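PDB 3GUD: neck appendage protein from Bacillus phage GA-1, which probably serves as a phage neck appendage, its C-terminal intramolecular chaperone domain mediating triple-beta-helix folding. Local coordinates for residues 49-52 / 53-57. Sequence-based numbering, arbitrary orientation.
Sequences AQQI and VKVFE
V53 sits one helical turn after A49, and its N-H reaches back to A49 O, an oxygen whose modelled position is doubtful. One branch of V53, CG2, lies between its own backbone N and carbonyl carbon and comes 3.1 Å from Q50 O. K54 runs back over the same carbonyl: its chain bends at chi3 (-58°), bringing K54 CE to 3.2 Å from Q50 O, so the aliphatic part of the lysine lies beside this oxygen. Its backbone N, doubtfully placed, makes a weak bond to Q51 O. V55 gives the clearer backbone bond, V55 N to Q51 O at 3.1 Å. V55 CG1 lies 3.7 Å from Q51 O and also meets the Q51 side chain, the two side chains passing at a slant; V55 CG2 leans on I52 O at 3.3 Å and lies in the plane of the F56 ring, at its edge. F56 N then makes a long, weak bond to I52 O, and F56 CD2 stands 4.5 Å from I52 CG2, a loose apolar contact one turn apart on the buried side. The backbone bonds A49–V53, Q51–V55 and I52–F56 are the i to i+4 links of an alpha helix, here helix 49-58 of the chaperone domain, while K54 reaches back only three residues. I52 and F56 pack on W20 of helix 14-20, while A49, I52 and V53 rest against V69 of strand 69-73. A49 and Q50 touch Y98 of strand 96-100 and R4 of a neighbouring subunit, placing the start of the helix at a subunit interface of the trimer.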
loop_
_atom_site.group_PDB
_atom_site.type_symbol
_atom_site.label_atom_id
_atom_site.label_comp_id
_atom_site.label_asym_id
_atom_site.label_seq_id
_atom_site.Cartn_x
_atom_site.Cartn_y
_atom_site.Cartn_z
ATOM N N ALA A 49 11.916 -5.841 9.973
ATOM C CA ALA A 49 12.976 -6.130 9.007
ATOM C C ALA A 49 14.030 -7.133 9.481
ATOM O O ALA A 49 14.330 -8.089 8.772
ATOM C CB ALA A 49 13.639 -4.841 8.533
ATOM N N GLN A 50 14.595 -6.907 10.663
ATOM C CA GLN A 50 15.648 -7.771 11.178
ATOM C C GLN A 50 15.210 -9.199 11.270
ATOM O O GLN A 50 15.979 -10.099 10.998
ATOM C CB GLN A 50 16.110 -7.330 12.561
ATOM C CG GLN A 50 17.105 -6.195 12.547
ATOM C CD GLN A 50 16.435 -4.849 12.436
ATOM O OE1 GLN A 50 15.264 -4.758 12.065
ATOM N NE2 GLN A 50 17.174 -3.787 12.760
ATOM N N GLN A 51 13.983 -9.423 11.691
ATOM C CA GLN A 51 13.495 -10.777 11.703
ATOM C C GLN A 51 13.341 -11.335 10.290
ATOM O O GLN A 51 13.545 -12.532 10.065
ATOM C CB GLN A 51 12.135 -10.847 12.330
ATOM C CG GLN A 51 11.240 -11.569 11.383
ATOM C CD GLN A 51 10.198 -12.319 12.075
ATOM O OE1 GLN A 51 9.975 -12.122 13.267
ATOM N NE2 GLN A 51 9.529 -13.196 11.351
ATOM N N ILE A 52 12.919 -10.481 9.355
ATOM C CA ILE A 52 12.720 -10.891 7.970
ATOM C C ILE A 52 14.049 -11.353 7.399
ATOM O O ILE A 52 14.157 -12.438 6.825
ATOM C CB ILE A 52 12.186 -9.732 7.100
ATOM C CG1 ILE A 52 10.746 -9.407 7.456
ATOM C CG2 ILE A 52 12.263 -10.075 5.612
ATOM C CD1 ILE A 52 10.127 -8.399 6.499
ATOM N N VAL A 53 15.070 -10.524 7.565
ATOM C CA VAL A 53 16.345 -10.803 6.950
ATOM C C VAL A 53 16.844 -12.142 7.460
ATOM O O VAL A 53 17.730 -12.748 6.864
ATOM C CB VAL A 53 17.385 -9.711 7.267
ATOM C CG1 VAL A 53 16.755 -8.340 7.220
ATOM C CG2 VAL A 53 18.005 -9.959 8.617
ATOM N N LYS A 54 16.240 -12.610 8.548
ATOM C CA LYS A 54 16.728 -13.773 9.283
ATOM C C LYS A 54 16.073 -15.062 8.802
ATOM O O LYS A 54 16.765 -16.058 8.591
ATOM C CB LYS A 54 16.467 -13.595 10.781
ATOM C CG LYS A 54 17.686 -13.774 11.655
ATOM C CD LYS A 54 17.358 -13.504 13.128
ATOM C CE LYS A 54 16.787 -12.102 13.375
ATOM N NZ LYS A 54 16.162 -12.009 14.726
ATOM N N VAL A 55 14.746 -15.043 8.636
ATOM C CA VAL A 55 13.999 -16.236 8.202
ATOM C C VAL A 55 14.379 -16.619 6.777
ATOM O O VAL A 55 14.316 -17.794 6.396
ATOM C CB VAL A 55 12.469 -16.060 8.294
ATOM C CG1 VAL A 55 12.048 -15.862 9.738
ATOM C CG2 VAL A 55 12.006 -14.912 7.416
ATOM N N PHE A 56 14.784 -15.623 5.996
ATOM C CA PHE A 56 15.303 -15.883 4.661
ATOM C C PHE A 56 16.718 -16.470 4.707
ATOM O O PHE A 56 17.091 -17.218 3.815
ATOM C CB PHE A 56 15.305 -14.617 3.821
ATOM C CG PHE A 56 13.997 -14.318 3.180
ATOM C CD1 PHE A 56 13.910 -14.168 1.806
ATOM C CD2 PHE A 56 12.852 -14.207 3.940
ATOM C CE1 PHE A 56 12.697 -13.891 1.200
ATOM C CE2 PHE A 56 11.638 -13.935 3.343
ATOM C CZ PHE A 56 11.560 -13.776 1.965
ATOM N N GLU A 57 17.501 -16.070 5.706
ATOM C CA GLU A 57 18.850 -16.586 5.969
ATOM C C GLU A 57 18.859 -18.029 6.373
ATOM O O GLU A 57 19.671 -18.753 5.933
ATOM C CB GLU A 57 19.662 -15.729 6.943
ATOM C CG GLU A 57 20.606 -14.753 6.304
ATOM C CD GLU A 57 21.265 -13.857 7.308
ATOM O OE1 GLU A 57 20.935 -13.966 8.460
ATOM O OE2 GLU A 57 22.099 -13.042 6.957
#